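Local coordinates for flagellar hook-associated protein (Burkholderia pseudomallei, PDB 4UT1) that probably serves as a structural component of the bacterial flagellum, as the hook-associated protein FlgK at the hook-filament junction, at residues A[176-188]-A[238-250]. Residues are numbered along the deposited sequence; the frame is centred on the assembly and turned at random.
Sequences INSYTSQIAQLNE and PLVVGNASYQLAT. With EDO (1,2-ethanediol), chain E.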
ATOM      1  N   ILE A 176     -13.215  -8.842 -31.271  1.00 16.30           N
ATOM      2  CA  ILE A 176     -14.439  -9.540 -30.917  1.00 13.51           C
ATOM      3  C   ILE A 176     -15.632  -9.059 -31.754  1.00 15.15           C
ATOM      4  O   ILE A 176     -16.404  -9.873 -32.241  1.00 17.04           O
ATOM      5  CB  ILE A 176     -14.765  -9.365 -29.424  1.00 13.25           C
ATOM      6  CG1 ILE A 176     -13.741 -10.135 -28.591  1.00 14.94           C
ATOM      7  CG2 ILE A 176     -16.198  -9.828 -29.120  1.00 14.44           C
ATOM      8  CD1 ILE A 176     -13.823  -9.858 -27.113  1.00 16.74           C
ATOM      9  N   ASN A 177     -15.782  -7.744 -31.907  1.00 13.05           N
ATOM     10  CA  ASN A 177     -16.902  -7.201 -32.670  1.00 15.36           C
ATOM     11  C   ASN A 177     -16.798  -7.611 -34.128  1.00 15.77           C
ATOM     12  O   ASN A 177     -17.809  -7.894 -34.777  1.00 16.31           O
ATOM     13  CB  ASN A 177     -16.963  -5.675 -32.550  1.00 14.90           C
ATOM     14  CG  ASN A 177     -17.370  -5.220 -31.151  1.00 19.30           C
ATOM     15  OD1 ASN A 177     -17.989  -5.973 -30.404  1.00 16.33           O
ATOM     16  ND2 ASN A 177     -17.040  -3.982 -30.804  1.00 16.98           N
ATOM     17  N   SER A 178     -15.570  -7.663 -34.634  1.00 14.99           N
ATOM     18  CA  SER A 178     -15.344  -8.117 -35.999  1.00 16.65           C
ATOM     19  C   SER A 178     -15.817  -9.551 -36.195  1.00 17.55           C
ATOM     20  O   SER A 178     -16.502  -9.858 -37.157  1.00 16.35           O
ATOM     21  CB  SER A 178     -13.858  -8.012 -36.366  1.00 20.14           C
ATOM     22  OG  SER A 178     -13.470  -6.659 -36.480  1.00 25.76           O
ATOM     23  N   TYR A 179     -15.446 -10.433 -35.275  1.00 17.47           N
ATOM     24  CA  TYR A 179     -15.822 -11.838 -35.386  1.00 18.28           C
ATOM     25  C   TYR A 179     -17.308 -12.113 -35.161  1.00 19.71           C
ATOM     26  O   TYR A 179     -17.891 -12.963 -35.836  1.00 18.97           O
ATOM     27  CB  TYR A 179     -14.997 -12.678 -34.417  1.00 17.11           C
ATOM     28  CG  TYR A 179     -13.558 -12.811 -34.870  1.00 19.00           C
ATOM     29  CD1 TYR A 179     -13.254 -13.373 -36.103  1.00 23.26           C
ATOM     30  CD2 TYR A 179     -12.509 -12.373 -34.073  1.00 22.30           C
ATOM     31  CE1 TYR A 179     -11.938 -13.490 -36.536  1.00 22.13           C
ATOM     32  CE2 TYR A 179     -11.196 -12.489 -34.492  1.00 20.47           C
ATOM     33  CZ  TYR A 179     -10.916 -13.052 -35.720  1.00 22.45           C
ATOM     34  OH  TYR A 179      -9.613 -13.164 -36.131  1.00 24.55           O
ATOM     35  N   THR A 180     -17.923 -11.412 -34.217  1.00 16.33           N
ATOM     36  CA  THR A 180     -19.343 -11.622 -33.972  1.00 18.95           C
ATOM     37  C   THR A 180     -20.162 -11.167 -35.179  1.00 18.81           C
ATOM     38  O   THR A 180     -21.097 -11.850 -35.588  1.00 18.26           O
ATOM     39  CB  THR A 180     -19.806 -10.896 -32.701  1.00 14.46           C
ATOM     40  OG1 THR A 180     -19.518  -9.492 -32.814  1.00 16.81           O
ATOM     41  CG2 THR A 180     -19.073 -11.467 -31.487  1.00 16.18           C
ATOM     42  N   SER A 181     -19.803 -10.021 -35.750  1.00 17.16           N
ATOM     43  CA  SER A 181     -20.432  -9.558 -36.976  1.00 21.92           C
ATOM     44  C   SER A 181     -20.274 -10.585 -38.100  1.00 19.41           C
ATOM     45  O   SER A 181     -21.215 -10.836 -38.852  1.00 20.45           O
ATOM     46  CB  SER A 181     -19.846  -8.211 -37.402  1.00 19.93           C
ATOM     47  OG  SER A 181     -20.359  -7.833 -38.665  1.00 27.11           O
ATOM     48  N   GLN A 182     -19.092 -11.188 -38.205  1.00 18.16           N
ATOM     49  CA  GLN A 182     -18.829 -12.192 -39.237  1.00 21.35           C
ATOM     50  C   GLN A 182     -19.712 -13.414 -39.074  1.00 20.74           C
ATOM     51  O   GLN A 182     -20.228 -13.960 -40.052  1.00 20.30           O
ATOM     52  CB  GLN A 182     -17.368 -12.642 -39.212  1.00 21.16           C
ATOM     53  CG  GLN A 182     -16.369 -11.608 -39.636  1.00 24.27           C
ATOM     54  CD  GLN A 182     -14.945 -12.130 -39.504  1.00 30.32           C
ATOM     55  OE1 GLN A 182     -14.713 -13.339 -39.558  1.00 32.14           O
ATOM     56  NE2 GLN A 182     -13.991 -11.225 -39.306  1.00 28.77           N
ATOM     57  N   ILE A 183     -19.880 -13.839 -37.830  1.00 17.14           N
ATOM     58  CA  ILE A 183     -20.677 -15.012 -37.519  1.00 17.05           C
ATOM     59  C   ILE A 183     -22.173 -14.751 -37.776  1.00 23.14           C
ATOM     60  O   ILE A 183     -22.876 -15.617 -38.307  1.00 22.12           O
ATOM     61  CB  ILE A 183     -20.447 -15.456 -36.060  1.00 20.74           C
ATOM     62  CG1 ILE A 183     -19.010 -15.992 -35.900  1.00 20.40           C
ATOM     63  CG2 ILE A 183     -21.469 -16.508 -35.647  1.00 22.68           C
ATOM     64  CD1 ILE A 183     -18.516 -16.046 -34.457  1.00 23.80           C
ATOM     65  N   ALA A 184     -22.660 -13.563 -37.422  1.00 19.65           N
ATOM     66  CA  ALA A 184     -24.046 -13.206 -37.760  1.00 18.24           C
ATOM     67  C   ALA A 184     -24.222 -13.195 -39.282  1.00 20.40           C
ATOM     68  O   ALA A 184     -25.223 -13.701 -39.796  1.00 23.05           O
ATOM     69  CB  ALA A 184     -24.424 -11.854 -37.177  1.00 17.08           C
ATOM     70  N   GLN A 185     -23.253 -12.611 -39.988  1.00 18.48           N
ATOM     71  CA  GLN A 185     -23.288 -12.548 -41.453  1.00 21.14           C
ATOM     72  C   GLN A 185     -23.340 -13.953 -42.047  1.00 23.27           C
ATOM     73  O   GLN A 185     -24.077 -14.211 -43.002  1.00 22.93           O
ATOM     74  CB  GLN A 185     -22.077 -11.786 -42.005  1.00 21.46           C
ATOM     75  CG  GLN A 185     -22.175 -10.258 -41.928  1.00 16.88           C
ATOM     76  CD  GLN A 185     -20.903  -9.552 -42.392  1.00 24.10           C
ATOM     77  OE1 GLN A 185     -20.590  -9.536 -43.579  1.00 33.41           O
ATOM     78  NE2 GLN A 185     -20.172  -8.962 -41.453  1.00 25.15           N
ATOM     79  N   LEU A 186     -22.554 -14.858 -41.471  1.00 20.98           N
ATOM     80  CA  LEU A 186     -22.475 -16.233 -41.941  1.00 24.51           C
ATOM     81  C   LEU A 186     -23.736 -17.029 -41.626  1.00 26.42           C
ATOM     82  O   LEU A 186     -24.159 -17.851 -42.439  1.00 25.87           O
ATOM     83  CB  LEU A 186     -21.233 -16.921 -41.350  1.00 23.09           C
ATOM     84  CG  LEU A 186     -19.933 -16.396 -41.965  1.00 20.52           C
ATOM     85  CD1 LEU A 186     -18.685 -16.875 -41.203  1.00 25.52           C
ATOM     86  CD2 LEU A 186     -19.831 -16.799 -43.432  1.00 29.66           C
ATOM     87  N   ASN A 187     -24.337 -16.792 -40.458  1.00 25.52           N
ATOM     88  CA  ASN A 187     -25.639 -17.374 -40.149  1.00 26.94           C
ATOM     89  C   ASN A 187     -26.647 -17.096 -41.271  1.00 26.28           C
ATOM     90  O   ASN A 187     -27.338 -18.004 -41.734  1.00 28.64           O
ATOM     91  CB  ASN A 187     -26.178 -16.838 -38.813  1.00 24.61           C
ATOM     92  CG  ASN A 187     -25.521 -17.502 -37.609  1.00 27.60           C
ATOM     93  OD1 ASN A 187     -24.950 -18.588 -37.721  1.00 28.24           O
ATOM     94  ND2 ASN A 187     -25.614 -16.856 -36.449  1.00 23.19           N
ATOM     95  N   GLU A 188     -26.705 -15.840 -41.710  1.00 27.52           N
ATOM     96  CA  GLU A 188     -27.614 -15.419 -42.777  1.00 25.61           C
ATOM     97  C   GLU A 188     -27.233 -16.025 -44.127  1.00 28.48           C
ATOM     98  O   GLU A 188     -28.098 -16.489 -44.875  1.00 29.05           O
ATOM     99  CB  GLU A 188     -27.639 -13.887 -42.882  1.00 22.79           C
ATOM    100  CG  GLU A 188     -28.491 -13.336 -44.033  1.00 27.05           C
ATOM    101  CD  GLU A 188     -29.987 -13.462 -43.784  1.00 25.34           C
ATOM    102  OE1 GLU A 188     -30.379 -13.943 -42.702  1.00 23.55           O
ATOM    103  OE2 GLU A 188     -30.767 -13.081 -44.681  1.00 27.02           O
ATOM    104  N   PRO A 238     -25.384 -12.101 -24.727  1.00 22.42           N
ATOM    105  CA  PRO A 238     -25.386 -12.555 -26.120  1.00 20.36           C
ATOM    106  C   PRO A 238     -24.370 -11.796 -26.975  1.00 19.54           C
ATOM    107  O   PRO A 238     -24.171 -10.595 -26.776  1.00 18.80           O
ATOM    108  CB  PRO A 238     -26.820 -12.269 -26.590  1.00 24.58           C
ATOM    109  CG  PRO A 238     -27.326 -11.215 -25.672  1.00 25.53           C
ATOM    110  CD  PRO A 238     -26.643 -11.439 -24.342  1.00 24.54           C
ATOM    111  N   LEU A 239     -23.740 -12.497 -27.911  1.00 20.26           N
ATOM    112  CA  LEU A 239     -22.858 -11.869 -28.885  1.00 18.55           C
ATOM    113  C   LEU A 239     -23.435 -12.000 -30.288  1.00 17.56           C
ATOM    114  O   LEU A 239     -23.341 -11.080 -31.104  1.00 15.45           O
ATOM    115  CB  LEU A 239     -21.474 -12.499 -28.847  1.00 16.42           C
ATOM    116  CG  LEU A 239     -20.671 -12.264 -27.564  1.00 15.63           C
ATOM    117  CD1 LEU A 239     -19.304 -12.852 -27.772  1.00 18.21           C
ATOM    118  CD2 LEU A 239     -20.595 -10.771 -27.214  1.00 17.08           C
ATOM    119  N   VAL A 240     -24.005 -13.166 -30.560  1.00 19.44           N
ATOM    120  CA  VAL A 240     -24.685 -13.421 -31.832  1.00 16.98           C
ATOM    121  C   VAL A 240     -26.011 -14.104 -31.566  1.00 23.08           C
ATOM    122  O   VAL A 240     -26.085 -15.070 -30.805  1.00 23.04           O
ATOM    123  CB  VAL A 240     -23.862 -14.312 -32.778  1.00 18.23           C
ATOM    124  CG1 VAL A 240     -24.686 -14.647 -34.032  1.00 20.43           C
ATOM    125  CG2 VAL A 240     -22.551 -13.651 -33.157  1.00 16.45           C
ATOM    126  N   VAL A 241     -27.063 -13.593 -32.194  1.00 21.68           N
ATOM    127  CA  VAL A 241     -28.368 -14.230 -32.161  1.00 21.50           C
ATOM    128  C   VAL A 241     -28.911 -14.195 -33.577  1.00 20.67           C
ATOM    129  O   VAL A 241     -29.275 -13.127 -34.067  1.00 19.81           O
ATOM    130  CB  VAL A 241     -29.344 -13.521 -31.214  1.00 22.34           C
ATOM    131  CG1 VAL A 241     -30.744 -14.102 -31.359  1.00 29.95           C
ATOM    132  CG2 VAL A 241     -28.862 -13.615 -29.776  1.00 29.28           C
ATOM    133  N   GLY A 242     -28.926 -15.351 -34.231  1.00 23.83           N
ATOM    134  CA  GLY A 242     -29.308 -15.443 -35.635  1.00 24.65           C
ATOM    135  C   GLY A 242     -28.431 -14.573 -36.517  1.00 19.72           C
ATOM    136  O   GLY A 242     -27.206 -14.715 -36.529  1.00 21.37           O
ATOM    137  N   ASN A 243     -29.049 -13.646 -37.245  1.00 19.55           N
ATOM    138  CA  ASN A 243     -28.300 -12.800 -38.172  1.00 15.59           C
ATOM    139  C   ASN A 243     -28.057 -11.408 -37.620  1.00 16.11           C
ATOM    140  O   ASN A 243     -27.736 -10.486 -38.366  1.00 15.43           O
ATOM    141  CB  ASN A 243     -29.025 -12.720 -39.539  1.00 17.40           C
ATOM    142  CG  ASN A 243     -30.444 -12.168 -39.426  1.00 19.35           C
ATOM    143  OD1 ASN A 243     -30.804 -11.542 -38.428  1.00 15.60           O
ATOM    144  ND2 ASN A 243     -31.251 -12.393 -40.462  1.00 18.88           N
ATOM    145  N   ALA A 244     -28.189 -11.264 -36.296  1.00 19.85           N
ATOM    146  CA  ALA A 244     -27.833 -10.035 -35.602  1.00 16.94           C
ATOM    147  C   ALA A 244     -26.639 -10.284 -34.665  1.00 16.96           C
ATOM    148  O   ALA A 244     -26.469 -11.377 -34.133  1.00 14.27           O
ATOM    149  CB  ALA A 244     -29.020  -9.495 -34.810  1.00 20.19           C
ATOM    150  N   SER A 245     -25.808  -9.272 -34.500  1.00 14.27           N
ATOM    151  CA  SER A 245     -24.724  -9.359 -33.520  1.00 20.47           C
ATOM    152  C   SER A 245     -24.805  -8.216 -32.508  1.00 20.50           C
ATOM    153  O   SER A 245     -25.438  -7.187 -32.762  1.00 18.02           O
ATOM    154  CB  SER A 245     -23.365  -9.360 -34.226  1.00 16.36           C
ATOM    155  OG  SER A 245     -23.034  -8.070 -34.719  1.00 17.39           O
ATOM    156  N   TYR A 246     -24.168  -8.413 -31.352  1.00 21.03           N
ATOM    157  CA  TYR A 246     -24.115  -7.401 -30.310  1.00 21.93           C
ATOM    158  C   TYR A 246     -22.712  -6.801 -30.227  1.00 21.06           C
ATOM    159  O   TYR A 246     -21.723  -7.526 -30.280  1.00 26.80           O
ATOM    160  CB  TYR A 246     -24.493  -7.993 -28.950  1.00 17.08           C
ATOM    161  CG  TYR A 246     -25.945  -8.379 -28.758  1.00 20.69           C
ATOM    162  CD1 TYR A 246     -26.501  -9.444 -29.451  1.00 20.94           C
ATOM    163  CD2 TYR A 246     -26.749  -7.701 -27.845  1.00 22.93           C
ATOM    164  CE1 TYR A 246     -27.820  -9.806 -29.268  1.00 22.21           C
ATOM    165  CE2 TYR A 246     -28.074  -8.060 -27.652  1.00 24.67           C
ATOM    166  CZ  TYR A 246     -28.601  -9.117 -28.365  1.00 27.39           C
ATOM    167  OH  TYR A 246     -29.913  -9.490 -28.182  1.00 29.78           O
ATOM    168  N   GLN A 247     -22.632  -5.484 -30.083  1.00 17.49           N
ATOM    169  CA  GLN A 247     -21.352  -4.798 -29.996  1.00 22.12           C
ATOM    170  C   GLN A 247     -20.896  -4.614 -28.557  1.00 19.40           C
ATOM    171  O   GLN A 247     -21.655  -4.144 -27.729  1.00 18.62           O
ATOM    172  CB  GLN A 247     -21.433  -3.429 -30.667  1.00 27.26           C
ATOM    173  CG  GLN A 247     -21.032  -3.433 -32.127  1.00 30.23           C
ATOM    174  CD  GLN A 247     -20.290  -2.169 -32.512  1.00 37.76           C
ATOM    175  OE1 GLN A 247     -19.303  -2.211 -33.256  1.00 47.95           O
ATOM    176  NE2 GLN A 247     -20.755  -1.032 -32.000  1.00 40.82           N
ATOM    177  N   LEU A 248     -19.655  -4.981 -28.271  1.00 17.15           N
ATOM    178  CA  LEU A 248     -19.058  -4.657 -26.984  1.00 16.38           C
ATOM    179  C   LEU A 248     -18.279  -3.364 -27.130  1.00 16.05           C
ATOM    180  O   LEU A 248     -17.885  -2.987 -28.240  1.00 17.79           O
ATOM    181  CB  LEU A 248     -18.137  -5.780 -26.498  1.00 13.91           C
ATOM    182  CG  LEU A 248     -18.769  -7.170 -26.394  1.00 16.48           C
ATOM    183  CD1 LEU A 248     -17.733  -8.197 -25.998  1.00 13.04           C
ATOM    184  CD2 LEU A 248     -19.966  -7.176 -25.412  1.00 16.02           C
ATOM    185  N   ALA A 249     -18.051  -2.680 -26.013  1.00 17.34           N
ATOM    186  CA  ALA A 249     -17.161  -1.531 -26.015  1.00 14.27           C
ATOM    187  C   ALA A 249     -16.327  -1.510 -24.742  1.00 17.16           C
ATOM    188  O   ALA A 249     -16.679  -2.146 -23.744  1.00 15.70           O
ATOM    189  CB  ALA A 249     -17.949  -0.240 -26.159  1.00 13.00           C
ATOM    190  N   THR A 250     -15.213  -0.792 -24.783  1.00 14.37           N
ATOM    191  CA  THR A 250     -14.507  -0.461 -23.556  1.00 14.79           C
ATOM    192  C   THR A 250     -14.862   0.972 -23.177  1.00 15.62           C
ATOM    193  O   THR A 250     -14.974   1.853 -24.034  1.00 15.88           O
ATOM    194  CB  THR A 250     -12.970  -0.596 -23.681  1.00 15.48           C
ATOM    195  OG1 THR A 250     -12.492   0.230 -24.746  1.00 16.18           O
ATOM    196  CG2 THR A 250     -12.548  -2.040 -23.930  1.00 13.27           C
TER
HETATM  197  C1  EDO E1631     -19.758  -4.994 -34.401  1.00 23.46           C
HETATM  198  O1  EDO E1631     -19.189  -5.199 -35.688  1.00 31.26           O
HETATM  199  C2  EDO E1631     -20.972  -5.886 -34.180  1.00 29.22           C
HETATM  200  O2  EDO E1631     -20.603  -7.179 -33.687  1.00 22.11           O
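A beta hairpin packs on a long helix, its strand 244-250 antiparallel to the helix, pinned by two asparagines that bond to main chain, Asn177 to Leu248 and Asn187 to Gly242. The Asn177 amide uses both its ends: OD1 accepts from Leu248 N at 2.9 Å, while ND2 donates to Leu248 O at 2.9 Å, nearly straight at 177°. With CG anti to the carbonyl carbon (chi1 -70°), the amide reaches the strand flank, and the paired bonds fix its rotation. Ten residues further along, Asn187 ND2 gives a 2.7 Å bond to Gly242 O in the type II' turn of Val241 to Ala244; bonds to Tyr229 O and from Arg207 also hold this buried amide. The hairpin belongs to an antiparallel sheet packed on helix 134-193, within the FlgK helical domain. Val240 sets CG2 3.4 Å from Thr180 O and 3.9 Å from Ile183 CG2; Ala184 CA and Asn243 CA approach to 4.3 Å, consistent with the small Ala184 side chain. In the turn, Asn243 ND2 donates a 2.9 Å hydrogen bond to Glu188 OE1 from above the carboxylate plane. A 1,2-ethanediol, probably a crystallisation additive, links helix and strand, its O2 hydrogen-bonded to Asn177 O and Ser245 OG (2.8 Å to OG).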